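Local coordinates for foldase protein PrsA (Streptococcus pneumoniae, PDB 5TVL) that probably assists the folding of secreted proteins outside the cell after translocation, acting as a membrane-attached peptidyl-prolyl cis-trans isomerase of the PrsA family, at residues Ile167-Ala172 / Lys182-Leu187; Pro118-Gln123 / Thr214-Lys219; Lys38-Gln43 / Gly250-Ala255; Lys42-Glu47 / Glu93-Lys98. All coordinates share one frame; numbering follows the deposited sequence.

After an N-terminal hairpin and a short helix, the chain forms helix 25-44, from which interactions 3 and 4 both start, sharing Lys-42 and Gln-43. Interaction 4 closes early, on helix 79-102. The chain then enters the isomerase domain, where interaction 2 pairs strand 120-127 with strand 207-216 and encloses the shorter loop of interaction 1, which joins strand 166-169 to helix 178-186. Interaction 3 closes last, bringing helix 242-255 back to helix 25-44 and so enclosing interactions 1 and 2. Centres of interactions 1 and 2 lie about 7 Å apart, on neighbouring strands of one sheet; those of interactions 2 and 3 lie about 45 Å apart, at opposite sides of the chain's centre.

Interaction 1 of 4, residues Ile167-Ala172 / Lys182-Leu187; sequences ITFDSA and KAAFAL. With SO4 (sulfate ion), chain L.
Two phenylalanine rings, Phe-169 from the end of a strand and Phe-185 from the last turn of a helix, carry this contact and illustrate packing between two segments through rings and carbon atoms. Their planes are inclined at 45° with centroids 6.0 Å apart, an oblique pairing, neither stack nor T-shape. The closest approach is between Phe-169 CE2 and Phe-185 CE1, at 3.8 Å. CG of Phe-169 stands between its backbone N and carbonyl carbon (chi1 54°), which sends the ring out toward the helix, where its edge meets the methyl of Ala-184, with Phe-169 CZ 4.0 Å from Ala-184 CB. Phe-185 in turn reaches past its partner to the loop after the strand: Phe-185 CZ lies 3.7 Å from Ser-171 CA, and the carbonyl oxygen of Asp-170 sits at the ring edge, near its plane. Ser-171 contributes carbon atoms here, while its hydroxyl is bonded to Thr-117 N and its carbonyl oxygen to Lys-181 NZ of the same helix. On the outer side of the helix, Lys-182 makes a weak hydrogen bond from NZ to O1 of a sulfate ion, probably from the crystallisation liquor, and a salt bridge to Glu-178. Helix 178-186 thus lies against the sheet: both phenylalanines touch Val-120 of the adjoining strand 120-127, and Ala-184 rests on Val-211 of strand 207-216.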
loop_
_atom_site.group_PDB
_atom_site.type_symbol
_atom_site.label_atom_id
_atom_site.label_comp_id
_atom_site.label_asym_id
_atom_site.label_seq_id
_atom_site.Cartn_x
_atom_site.Cartn_y
_atom_site.Cartn_z
ATOM N N ILE A 167 -20.454 12.227 -7.738
ATOM C CA ILE A 167 -19.768 10.939 -7.630
ATOM C C ILE A 167 -20.410 10.064 -6.545
ATOM O O ILE A 167 -20.888 10.577 -5.533
ATOM C CB ILE A 167 -18.252 11.127 -7.351
ATOM C CG1 ILE A 167 -17.511 9.782 -7.416
ATOM C CG2 ILE A 167 -18.012 11.821 -6.011
ATOM C CD1 ILE A 167 -16.027 9.915 -7.688
ATOM N N THR A 168 -20.418 8.751 -6.783
ATOM C CA THR A 168 -20.873 7.748 -5.816
ATOM C C THR A 168 -19.663 6.932 -5.347
ATOM O O THR A 168 -18.783 6.622 -6.154
ATOM C CB THR A 168 -21.921 6.809 -6.451
ATOM O OG1 THR A 168 -23.009 7.586 -6.967
ATOM C CG2 THR A 168 -22.468 5.809 -5.437
ATOM N N PHE A 169 -19.613 6.596 -4.054
ATOM C CA PHE A 169 -18.509 5.790 -3.500
ATOM C C PHE A 169 -18.815 5.093 -2.167
ATOM O O PHE A 169 -19.634 5.564 -1.379
ATOM C CB PHE A 169 -17.230 6.635 -3.358
ATOM C CG PHE A 169 -17.402 7.906 -2.563
ATOM C CD1 PHE A 169 -17.759 9.096 -3.195
ATOM C CD2 PHE A 169 -17.171 7.928 -1.189
ATOM C CE1 PHE A 169 -17.903 10.273 -2.468
ATOM C CE2 PHE A 169 -17.316 9.101 -0.458
ATOM C CZ PHE A 169 -17.680 10.276 -1.098
ATOM N N ASP A 170 -18.143 3.962 -1.946
ATOM C CA ASP A 170 -18.141 3.259 -0.663
ATOM C C ASP A 170 -17.065 3.862 0.229
ATOM O O ASP A 170 -16.352 4.780 -0.172
ATOM C CB ASP A 170 -17.801 1.773 -0.851
ATOM C CG ASP A 170 -18.802 1.032 -1.697
ATOM O OD1 ASP A 170 -20.016 1.256 -1.527
ATOM O OD2 ASP A 170 -18.372 0.188 -2.511
ATOM N N SER A 171 -16.948 3.325 1.439
ATOM C CA SER A 171 -15.761 3.510 2.273
ATOM C C SER A 171 -14.520 2.887 1.633
ATOM O O SER A 171 -13.417 3.399 1.804
ATOM C CB SER A 171 -15.972 2.866 3.640
ATOM O OG SER A 171 -16.296 1.490 3.500
ATOM N N ALA A 172 -14.713 1.781 0.912
ATOM C CA ALA A 172 -13.625 1.046 0.250
ATOM C C ALA A 172 -13.153 1.607 -1.101
ATOM O O ALA A 172 -12.251 1.030 -1.714
ATOM C CB ALA A 172 -14.032 -0.411 0.079
ATOM N N LYS A 182 -14.027 10.335 4.646
ATOM C CA LYS A 182 -14.385 10.482 6.059
ATOM C C LYS A 182 -15.140 11.780 6.325
ATOM O O LYS A 182 -16.093 11.789 7.110
ATOM C CB LYS A 182 -13.147 10.389 6.960
ATOM C CG LYS A 182 -12.555 8.989 7.068
ATOM C CD LYS A 182 -13.378 8.097 7.987
ATOM C CE LYS A 182 -12.806 6.691 8.087
ATOM N NZ LYS A 182 -11.443 6.652 8.691
ATOM N N ALA A 183 -14.726 12.860 5.662
ATOM C CA ALA A 183 -15.431 14.147 5.747
ATOM C C ALA A 183 -16.860 14.065 5.210
ATOM O O ALA A 183 -17.768 14.652 5.789
ATOM C CB ALA A 183 -14.662 15.233 5.010
ATOM N N ALA A 184 -17.043 13.339 4.108
ATOM C CA ALA A 184 -18.360 13.157 3.490
ATOM C C ALA A 184 -19.324 12.334 4.358
ATOM O O ALA A 184 -20.506 12.679 4.472
ATOM C CB ALA A 184 -18.212 12.519 2.113
ATOM N N PHE A 185 -18.821 11.262 4.974
ATOM C CA PHE A 185 -19.650 10.406 5.840
ATOM C C PHE A 185 -20.084 11.110 7.141
ATOM O O PHE A 185 -21.090 10.731 7.738
ATOM C CB PHE A 185 -18.938 9.083 6.193
ATOM C CG PHE A 185 -18.418 8.303 5.004
ATOM C CD1 PHE A 185 -19.113 8.257 3.790
ATOM C CD2 PHE A 185 -17.230 7.581 5.111
ATOM C CE1 PHE A 185 -18.618 7.525 2.713
ATOM C CE2 PHE A 185 -16.734 6.850 4.036
ATOM C CZ PHE A 185 -17.430 6.820 2.837
ATOM N N ALA A 186 -19.319 12.115 7.572
ATOM C CA ALA A 186 -19.647 12.922 8.753
ATOM C C ALA A 186 -20.697 14.002 8.491
ATOM O O ALA A 186 -21.266 14.537 9.440
ATOM C CB ALA A 186 -18.388 13.561 9.322
ATOM N N LEU A 187 -20.936 14.336 7.223
ATOM C CA LEU A 187 -21.978 15.304 6.857
ATOM C C LEU A 187 -23.383 14.714 6.982
ATOM O O LEU A 187 -23.568 13.494 6.922
ATOM C CB LEU A 187 -21.783 15.785 5.416
ATOM C CG LEU A 187 -20.510 16.575 5.121
ATOM C CD1 LEU A 187 -20.230 16.626 3.625
ATOM C CD2 LEU A 187 -20.586 17.977 5.707
HETATM S S SO4 L . -10.438 9.531 12.295
HETATM O O1 SO4 L . -10.289 8.559 11.189
HETATM O O2 SO4 L . -9.694 10.770 11.974
HETATM O O3 SO4 L . -11.870 9.853 12.483
HETATM O O4 SO4 L . -9.906 8.936 13.541
#

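Interaction 2 of 4, residues Pro118-Gln123 / Thr214-Lys219; sequences PDVTAQ and TKKTEK
Thr-217 and Pro-118 meet where two antiparallel strands run out into loops, and the threonine can be followed atom by atom. Thr-217 CB lies beside Asp-119 O and 3.9 Å from Pro-118 CB. Thr-217 OG1, beside the backbone N (chi1 -60°), donates to Asp-119 O at 2.7 Å. Thr-217 CG2 lies against CB and CG of Pro-118. Because the backbone N of Thr-217 also donates to Asp-119 O, this one oxygen is gripped twice by one residue, by the backbone in the carbonyl plane and by the hydroxyl tilted from it. Further along, Val-120 and Lys-216 form a non-hydrogen-bonded pair whose side chains run side by side, Val-120 CG1 lying 3.8 Å from Lys-216 CG; the lysine NZ continues to the carbonyl oxygen of Leu-187. Thr-121 pairs with Lys-215 on the opposite face, CB to CB 3.8 Å. Beyond it, the amide of Gln-123 makes a weak bond from NE2 to Thr-214 OG1. The backbone itself departs from regular pairing: Thr-214 N and Lys-215 N both donate to Thr-121 O, each at 3.2 Å and from the same side of its plane. Two successive N-H groups on one carbonyl, with Thr-214 at near-helical phi/psi (-105°/-51°), make a classic beta bulge, here set between the two central strands, first and last in sequence, of the four-stranded antiparallel sheet of a parvulin-type isomerase domain.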
loop_
_atom_site.group_PDB
_atom_site.type_symbol
_atom_site.label_atom_id
_atom_site.label_comp_id
_atom_site.label_asym_id
_atom_site.label_seq_id
_atom_site.Cartn_x
_atom_site.Cartn_y
_atom_site.Cartn_z
ATOM N N PRO A 118 -21.801 2.111 3.427
ATOM C CA PRO A 118 -22.367 1.852 2.097
ATOM C C PRO A 118 -22.291 3.044 1.141
ATOM O O PRO A 118 -21.835 4.125 1.528
ATOM C CB PRO A 118 -23.822 1.501 2.411
ATOM C CG PRO A 118 -24.128 2.316 3.618
ATOM C CD PRO A 118 -22.864 2.309 4.433
ATOM N N ASP A 119 -22.733 2.829 -0.099
ATOM C CA ASP A 119 -22.659 3.852 -1.148
ATOM C C ASP A 119 -23.329 5.158 -0.726
ATOM O O ASP A 119 -24.459 5.154 -0.244
ATOM C CB ASP A 119 -23.279 3.356 -2.473
ATOM C CG ASP A 119 -22.286 2.591 -3.347
ATOM O OD1 ASP A 119 -21.154 3.080 -3.552
ATOM O OD2 ASP A 119 -22.644 1.506 -3.852
ATOM N N VAL A 120 -22.602 6.259 -0.880
ATOM C CA VAL A 120 -23.153 7.602 -0.726
ATOM C C VAL A 120 -22.850 8.379 -2.006
ATOM O O VAL A 120 -21.761 8.259 -2.570
ATOM C CB VAL A 120 -22.597 8.333 0.527
ATOM C CG1 VAL A 120 -22.696 7.434 1.753
ATOM C CG2 VAL A 120 -21.160 8.810 0.338
ATOM N N THR A 121 -23.832 9.136 -2.482
ATOM C CA THR A 121 -23.627 10.059 -3.590
ATOM C C THR A 121 -23.227 11.411 -3.008
ATOM O O THR A 121 -23.648 11.778 -1.905
ATOM C CB THR A 121 -24.894 10.201 -4.453
ATOM O OG1 THR A 121 -25.394 8.899 -4.784
ATOM C CG2 THR A 121 -24.596 10.966 -5.742
ATOM N N ALA A 122 -22.398 12.138 -3.746
ATOM C CA ALA A 122 -21.934 13.455 -3.324
ATOM C C ALA A 122 -21.357 14.209 -4.503
ATOM O O ALA A 122 -21.078 13.617 -5.547
ATOM C CB ALA A 122 -20.887 13.325 -2.226
ATOM N N GLN A 123 -21.183 15.514 -4.321
ATOM C CA GLN A 123 -20.561 16.376 -5.318
ATOM C C GLN A 123 -19.279 16.953 -4.732
ATOM O O GLN A 123 -19.299 17.493 -3.626
ATOM C CB GLN A 123 -21.517 17.496 -5.725
ATOM C CG GLN A 123 -22.793 16.998 -6.391
ATOM C CD GLN A 123 -23.847 18.079 -6.525
ATOM O OE1 GLN A 123 -23.535 19.235 -6.810
ATOM N NE2 GLN A 123 -25.106 17.706 -6.326
ATOM N N THR A 214 -25.110 14.502 -1.210
ATOM C CA THR A 214 -26.386 14.498 -1.934
ATOM C C THR A 214 -27.289 13.357 -1.449
ATOM O O THR A 214 -28.461 13.588 -1.135
ATOM C CB THR A 214 -26.159 14.375 -3.462
ATOM O OG1 THR A 214 -25.327 15.451 -3.912
ATOM C CG2 THR A 214 -27.482 14.415 -4.233
ATOM N N LYS A 215 -26.748 12.137 -1.404
ATOM C CA LYS A 215 -27.502 10.945 -0.994
ATOM C C LYS A 215 -26.647 10.041 -0.104
ATOM O O LYS A 215 -25.422 10.012 -0.237
ATOM C CB LYS A 215 -27.976 10.176 -2.236
ATOM C CG LYS A 215 -29.139 9.215 -2.012
ATOM C CD LYS A 215 -30.446 9.947 -1.730
ATOM C CE LYS A 215 -31.654 9.028 -1.843
ATOM N NZ LYS A 215 -32.106 8.836 -3.250
ATOM N N LYS A 216 -27.305 9.314 0.799
ATOM C CA LYS A 216 -26.640 8.396 1.725
ATOM C C LYS A 216 -27.486 7.137 1.879
ATOM O O LYS A 216 -28.655 7.223 2.247
ATOM C CB LYS A 216 -26.452 9.063 3.093
ATOM C CG LYS A 216 -25.605 8.264 4.083
ATOM C CD LYS A 216 -25.713 8.804 5.504
ATOM C CE LYS A 216 -25.081 10.181 5.645
ATOM N NZ LYS A 216 -24.927 10.595 7.068
ATOM N N THR A 217 -26.895 5.978 1.592
ATOM C CA THR A 217 -27.567 4.695 1.798
ATOM C C THR A 217 -27.623 4.390 3.295
ATOM O O THR A 217 -26.649 4.625 4.018
ATOM C CB THR A 217 -26.838 3.545 1.059
ATOM O OG1 THR A 217 -26.813 3.814 -0.347
ATOM C CG2 THR A 217 -27.527 2.195 1.298
ATOM N N GLU A 218 -28.768 3.883 3.749
ATOM C CA GLU A 218 -28.933 3.435 5.130
ATOM C C GLU A 218 -28.280 2.063 5.260
ATOM O O GLU A 218 -28.607 1.147 4.503
ATOM C CB GLU A 218 -30.419 3.365 5.498
ATOM C CG GLU A 218 -30.697 3.166 6.983
ATOM C CD GLU A 218 -32.184 3.126 7.310
ATOM O OE1 GLU A 218 -32.926 4.027 6.862
ATOM O OE2 GLU A 218 -32.612 2.194 8.026
ATOM N N LYS A 219 -27.355 1.929 6.212
ATOM C CA LYS A 219 -26.597 0.689 6.391
ATOM C C LYS A 219 -27.487 -0.451 6.898
ATOM O O LYS A 219 -28.014 -0.389 8.007
ATOM C CB LYS A 219 -25.430 0.907 7.358
ATOM C CG LYS A 219 -24.481 -0.278 7.441
ATOM C CD LYS A 219 -23.219 0.064 8.211
ATOM C CE LYS A 219 -22.296 -1.139 8.283
ATOM N NZ LYS A 219 -21.046 -0.835 9.029
#

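Interaction 3 of 4, residues Lys38-Gln43 / Gly250-Ala255; sequences KVFEKQ and GKELQA
Segments 38-43 and 250-255 are helical and cross nearly at right angles (81°), their axes 9.9 Å apart at closest and Val-39 facing Leu-253 near the crossing. Glu-252 is the residue most engaged, and it shows how an acidic side chain can serve as packing material. Its CG lies anti to the backbone N (chi1 -154°) and the chain then bends at chi2, which spreads the aliphatic part along helix 25-44. Glu-252 CG sits over one face of the Phe-40 ring, 4.2 Å from the centroid, in a CH-pi contact, and Glu-252 CB approaches the ring rim at Phe-40 CZ, 3.7 Å away. The ring and the carboxylate stand almost perpendicular. Val-39 meets the same residue from another direction, its CG1 3.8 Å from Glu-252 CG and also close to the Glu-252 carbonyl oxygen, while Val-39 CG2 touches Leu-253 CD2 at 4.2 Å. At the exposed margin, Gln-43 brings CG within 3.5 Å of Glu-252 OE2, an approach of carbon to oxygen and not a hydrogen bond, even though the amide and carboxylate planes are only modestly inclined. The other oxygen, OE1, is bonded to the hydroxyl of Tyr-44, one residue further along the same helix. The chemistry is therefore divided along one side chain: methylene groups fill the apolar crossing, and the carboxylate, probably charged, is carried to its edge and held by a tyrosine hydroxyl.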
loop_
_atom_site.group_PDB
_atom_site.type_symbol
_atom_site.label_atom_id
_atom_site.label_comp_id
_atom_site.label_asym_id
_atom_site.label_seq_id
_atom_site.Cartn_x
_atom_site.Cartn_y
_atom_site.Cartn_z
ATOM N N LYS A 38 7.929 -23.236 -12.956
ATOM C CA LYS A 38 7.633 -24.659 -13.217
ATOM C C LYS A 38 6.584 -25.257 -12.272
ATOM O O LYS A 38 5.713 -26.015 -12.710
ATOM C CB LYS A 38 8.908 -25.514 -13.169
ATOM C CG LYS A 38 9.716 -25.497 -14.456
ATOM C CD LYS A 38 10.753 -26.609 -14.462
ATOM C CE LYS A 38 11.565 -26.610 -15.747
ATOM N NZ LYS A 38 10.786 -27.093 -16.921
ATOM N N VAL A 39 6.675 -24.917 -10.989
ATOM C CA VAL A 39 5.737 -25.424 -9.986
ATOM C C VAL A 39 4.339 -24.824 -10.189
ATOM O O VAL A 39 3.344 -25.552 -10.155
ATOM C CB VAL A 39 6.250 -25.168 -8.545
ATOM C CG1 VAL A 39 5.192 -25.519 -7.505
ATOM C CG2 VAL A 39 7.520 -25.967 -8.286
ATOM N N PHE A 40 4.273 -23.509 -10.394
ATOM C CA PHE A 40 2.989 -22.816 -10.574
ATOM C C PHE A 40 2.323 -23.115 -11.917
ATOM O O PHE A 40 1.099 -23.009 -12.030
ATOM C CB PHE A 40 3.121 -21.301 -10.338
ATOM C CG PHE A 40 3.022 -20.913 -8.886
ATOM C CD1 PHE A 40 4.109 -21.073 -8.030
ATOM C CD2 PHE A 40 1.830 -20.415 -8.363
ATOM C CE1 PHE A 40 4.014 -20.728 -6.688
ATOM C CE2 PHE A 40 1.730 -20.072 -7.022
ATOM C CZ PHE A 40 2.820 -20.228 -6.184
ATOM N N GLU A 41 3.113 -23.505 -12.917
ATOM C CA GLU A 41 2.568 -23.995 -14.186
ATOM C C GLU A 41 1.939 -25.382 -14.022
ATOM O O GLU A 41 0.845 -25.630 -14.527
ATOM C CB GLU A 41 3.655 -24.038 -15.264
ATOM C CG GLU A 41 3.137 -24.258 -16.679
ATOM C CD GLU A 41 2.206 -23.151 -17.143
ATOM O OE1 GLU A 41 2.514 -21.962 -16.895
ATOM O OE2 GLU A 41 1.165 -23.473 -17.754
ATOM N N LYS A 42 2.634 -26.277 -13.320
ATOM C CA LYS A 42 2.145 -27.641 -13.073
ATOM C C LYS A 42 0.811 -27.632 -12.322
ATOM O O LYS A 42 -0.109 -28.365 -12.680
ATOM C CB LYS A 42 3.186 -28.455 -12.286
ATOM C CG LYS A 42 2.964 -29.963 -12.279
ATOM C CD LYS A 42 3.364 -30.602 -13.603
ATOM C CE LYS A 42 2.933 -32.061 -13.692
ATOM N NZ LYS A 42 3.701 -32.947 -12.774
ATOM N N GLN A 43 0.709 -26.789 -11.296
ATOM C CA GLN A 43 -0.495 -26.715 -10.460
ATOM C C GLN A 43 -1.645 -25.974 -11.130
ATOM O O GLN A 43 -2.710 -26.549 -11.339
ATOM C CB GLN A 43 -0.176 -26.054 -9.114
ATOM C CG GLN A 43 0.731 -26.888 -8.224
ATOM C CD GLN A 43 0.078 -28.168 -7.727
ATOM O OE1 GLN A 43 -1.152 -28.287 -7.692
ATOM N NE2 GLN A 43 0.900 -29.139 -7.339
ATOM N N GLY A 250 6.037 -20.129 -0.933
ATOM C CA GLY A 250 6.756 -21.049 -0.048
ATOM C C GLY A 250 6.026 -22.353 0.228
ATOM O O GLY A 250 6.646 -23.417 0.254
ATOM N N LYS A 251 4.710 -22.268 0.431
ATOM C CA LYS A 251 3.863 -23.454 0.600
ATOM C C LYS A 251 3.851 -24.301 -0.666
ATOM O O LYS A 251 4.042 -25.514 -0.606
ATOM C CB LYS A 251 2.424 -23.068 0.974
ATOM C CG LYS A 251 2.262 -22.580 2.406
ATOM C CD LYS A 251 2.199 -23.723 3.408
ATOM C CE LYS A 251 2.002 -23.198 4.822
ATOM N NZ LYS A 251 1.823 -24.293 5.815
ATOM N N GLU A 252 3.638 -23.650 -1.806
ATOM C CA GLU A 252 3.576 -24.343 -3.095
ATOM C C GLU A 252 4.919 -24.989 -3.478
ATOM O O GLU A 252 4.940 -26.103 -4.009
ATOM C CB GLU A 252 3.088 -23.394 -4.204
ATOM C CG GLU A 252 2.407 -24.102 -5.364
ATOM C CD GLU A 252 1.133 -24.813 -4.941
ATOM O OE1 GLU A 252 0.118 -24.132 -4.689
ATOM O OE2 GLU A 252 1.155 -26.059 -4.847
ATOM N N LEU A 253 6.024 -24.297 -3.197
ATOM C CA LEU A 253 7.368 -24.852 -3.414
ATOM C C LEU A 253 7.659 -26.035 -2.480
ATOM O O LEU A 253 8.264 -27.019 -2.905
ATOM C CB LEU A 253 8.439 -23.764 -3.260
ATOM C CG LEU A 253 8.431 -22.664 -4.331
ATOM C CD1 LEU A 253 9.168 -21.426 -3.845
ATOM C CD2 LEU A 253 9.034 -23.147 -5.638
ATOM N N GLN A 254 7.229 -25.934 -1.221
ATOM C CA GLN A 254 7.310 -27.058 -0.263
ATOM C C GLN A 254 6.516 -28.288 -0.714
ATOM O O GLN A 254 6.938 -29.421 -0.463
ATOM C CB GLN A 254 6.823 -26.635 1.134
ATOM C CG GLN A 254 7.830 -25.832 1.947
ATOM C CD GLN A 254 7.196 -25.112 3.129
ATOM O OE1 GLN A 254 6.179 -25.550 3.670
ATOM N NE2 GLN A 254 7.799 -24.001 3.535
ATOM N N ALA A 255 5.370 -28.055 -1.356
ATOM C CA ALA A 255 4.521 -29.129 -1.891
ATOM C C ALA A 255 5.154 -29.855 -3.083
ATOM O O ALA A 255 4.904 -31.044 -3.289
ATOM C CB ALA A 255 3.157 -28.577 -2.282
#

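Interaction 4 of 4, residues Lys42-Glu47 / Glu93-Lys98; sequences KQYGSE and ELAVKK
Tyr-44 and Lys-98 both have CG beside the backbone N, at chi1 of -53° and -72°; the first setting lays the tyrosine ring across helix 79-102 toward Ala-95, and the second, followed by a fully extended chain, carries the lysine back to Glu-47. The methyl of Ala-95 lies over one face of the Tyr-44 ring, 3.7 Å from the centroid and shifted toward the rim on the side of the hydroxyl, a CH-pi contact; that hydroxyl is hydrogen-bonded to Glu-252 OE1 of helix 242-255. Leu-94, one position earlier, reaches the other end of the ring with CD2, which is 3.8 Å from Tyr-44 CD1. Leu-94 CD1 extends toward Glu-47 CB, at 4.2 Å. Glu-47 and Lys-98 reach toward each other across the contact and form a salt bridge, Lys-98 NZ to Glu-47 OE1 2.6 Å, in which the ammonium meets the oxygen on its syn side, somewhat out of the carboxylate plane. Glu-47 OE2 is further off, 3.3 Å from Lys-98 NZ, so the bond is to OE1. NZ also lies near the plane of the tyrosine ring, at its edge. Phe-40, one turn before Tyr-44, touches the same Ala-95 methyl, which thus meets two aromatic rings from one helix. This is ordinary helix-to-helix packing in the helical part of the foldase, Tyr-44 of helix 25-44 lying on helix 79-102, with an ion pair from Glu-47, further along the chain, beside it.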
loop_
_atom_site.group_PDB
_atom_site.type_symbol
_atom_site.label_atom_id
_atom_site.label_comp_id
_atom_site.label_asym_id
_atom_site.label_seq_id
_atom_site.Cartn_x
_atom_site.Cartn_y
_atom_site.Cartn_z
ATOM N N LYS A 42 2.634 -26.277 -13.320
ATOM C CA LYS A 42 2.145 -27.641 -13.073
ATOM C C LYS A 42 0.811 -27.632 -12.322
ATOM O O LYS A 42 -0.109 -28.365 -12.680
ATOM C CB LYS A 42 3.186 -28.455 -12.286
ATOM C CG LYS A 42 2.964 -29.963 -12.279
ATOM C CD LYS A 42 3.364 -30.602 -13.603
ATOM C CE LYS A 42 2.933 -32.061 -13.692
ATOM N NZ LYS A 42 3.701 -32.947 -12.774
ATOM N N GLN A 43 0.709 -26.789 -11.296
ATOM C CA GLN A 43 -0.495 -26.715 -10.460
ATOM C C GLN A 43 -1.645 -25.974 -11.130
ATOM O O GLN A 43 -2.710 -26.549 -11.339
ATOM C CB GLN A 43 -0.176 -26.054 -9.114
ATOM C CG GLN A 43 0.731 -26.888 -8.224
ATOM C CD GLN A 43 0.078 -28.168 -7.727
ATOM O OE1 GLN A 43 -1.152 -28.287 -7.692
ATOM N NE2 GLN A 43 0.900 -29.139 -7.339
ATOM N N TYR A 44 -1.417 -24.709 -11.473
ATOM C CA TYR A 44 -2.491 -23.800 -11.888
ATOM C C TYR A 44 -2.502 -23.428 -13.379
ATOM O O TYR A 44 -3.365 -22.662 -13.807
ATOM C CB TYR A 44 -2.408 -22.520 -11.053
ATOM C CG TYR A 44 -2.377 -22.757 -9.556
ATOM C CD1 TYR A 44 -3.555 -22.943 -8.836
ATOM C CD2 TYR A 44 -1.168 -22.788 -8.857
ATOM C CE1 TYR A 44 -3.532 -23.160 -7.464
ATOM C CE2 TYR A 44 -1.134 -23.003 -7.485
ATOM C CZ TYR A 44 -2.319 -23.189 -6.792
ATOM O OH TYR A 44 -2.309 -23.399 -5.430
ATOM N N GLY A 45 -1.571 -23.969 -14.166
ATOM C CA GLY A 45 -1.389 -23.569 -15.570
ATOM C C GLY A 45 -2.607 -23.728 -16.464
ATOM O O GLY A 45 -2.933 -22.828 -17.248
ATOM N N SER A 46 -3.274 -24.876 -16.337
ATOM C CA SER A 46 -4.503 -25.189 -17.091
ATOM C C SER A 46 -5.647 -24.180 -16.906
ATOM O O SER A 46 -6.435 -23.964 -17.835
ATOM C CB SER A 46 -5.006 -26.586 -16.715
ATOM O OG SER A 46 -5.022 -26.761 -15.307
ATOM N N GLU A 47 -5.731 -23.570 -15.724
ATOM C CA GLU A 47 -6.787 -22.590 -15.420
ATOM C C GLU A 47 -6.641 -21.266 -16.166
ATOM O O GLU A 47 -7.637 -20.567 -16.378
ATOM C CB GLU A 47 -6.843 -22.298 -13.919
ATOM C CG GLU A 47 -7.150 -23.513 -13.066
ATOM C CD GLU A 47 -7.393 -23.161 -11.618
ATOM O OE1 GLU A 47 -6.659 -23.689 -10.758
ATOM O OE2 GLU A 47 -8.313 -22.359 -11.342
ATOM N N GLU A 93 -0.900 -14.915 -8.352
ATOM C CA GLU A 93 -2.025 -14.150 -7.802
ATOM C C GLU A 93 -3.348 -14.927 -7.880
ATOM O O GLU A 93 -4.212 -14.763 -7.022
ATOM C CB GLU A 93 -2.140 -12.772 -8.470
ATOM C CG GLU A 93 -2.681 -12.773 -9.894
ATOM C CD GLU A 93 -2.488 -11.445 -10.608
ATOM O OE1 GLU A 93 -1.375 -10.877 -10.543
ATOM O OE2 GLU A 93 -3.449 -10.974 -11.255
ATOM N N LEU A 94 -3.487 -15.775 -8.899
ATOM C CA LEU A 94 -4.595 -16.738 -8.991
ATOM C C LEU A 94 -4.592 -17.700 -7.799
ATOM O O LEU A 94 -5.625 -17.898 -7.161
ATOM C CB LEU A 94 -4.517 -17.506 -10.319
ATOM C CG LEU A 94 -5.580 -18.529 -10.748
ATOM C CD1 LEU A 94 -5.573 -18.664 -12.270
ATOM C CD2 LEU A 94 -5.385 -19.897 -10.100
ATOM N N ALA A 95 -3.432 -18.280 -7.500
ATOM C CA ALA A 95 -3.272 -19.170 -6.342
ATOM C C ALA A 95 -3.503 -18.463 -4.997
ATOM O O ALA A 95 -4.082 -19.048 -4.079
ATOM C CB ALA A 95 -1.894 -19.814 -6.358
ATOM N N VAL A 96 -3.048 -17.214 -4.891
ATOM C CA VAL A 96 -3.210 -16.406 -3.667
ATOM C C VAL A 96 -4.685 -16.046 -3.407
ATOM O O VAL A 96 -5.109 -15.968 -2.247
ATOM C CB VAL A 96 -2.310 -15.135 -3.710
ATOM C CG1 VAL A 96 -2.626 -14.165 -2.576
ATOM C CG2 VAL A 96 -0.833 -15.524 -3.657
ATOM N N LYS A 97 -5.458 -15.839 -4.472
ATOM C CA LYS A 97 -6.902 -15.587 -4.348
ATOM C C LYS A 97 -7.659 -16.800 -3.789
ATOM O O LYS A 97 -8.582 -16.625 -3.001
ATOM C CB LYS A 97 -7.497 -15.168 -5.698
ATOM C CG LYS A 97 -8.908 -14.590 -5.639
ATOM C CD LYS A 97 -9.427 -14.299 -7.042
ATOM C CE LYS A 97 -10.878 -13.843 -7.054
ATOM N NZ LYS A 97 -11.033 -12.407 -6.707
ATOM N N LYS A 98 -7.270 -18.013 -4.190
ATOM C CA LYS A 98 -7.914 -19.249 -3.698
ATOM C C LYS A 98 -7.719 -19.475 -2.201
ATOM O O LYS A 98 -8.677 -19.807 -1.494
ATOM C CB LYS A 98 -7.390 -20.488 -4.433
ATOM C CG LYS A 98 -7.855 -20.618 -5.868
ATOM C CD LYS A 98 -7.604 -22.023 -6.383
ATOM C CE LYS A 98 -7.975 -22.159 -7.851
ATOM N NZ LYS A 98 -7.726 -23.537 -8.362
#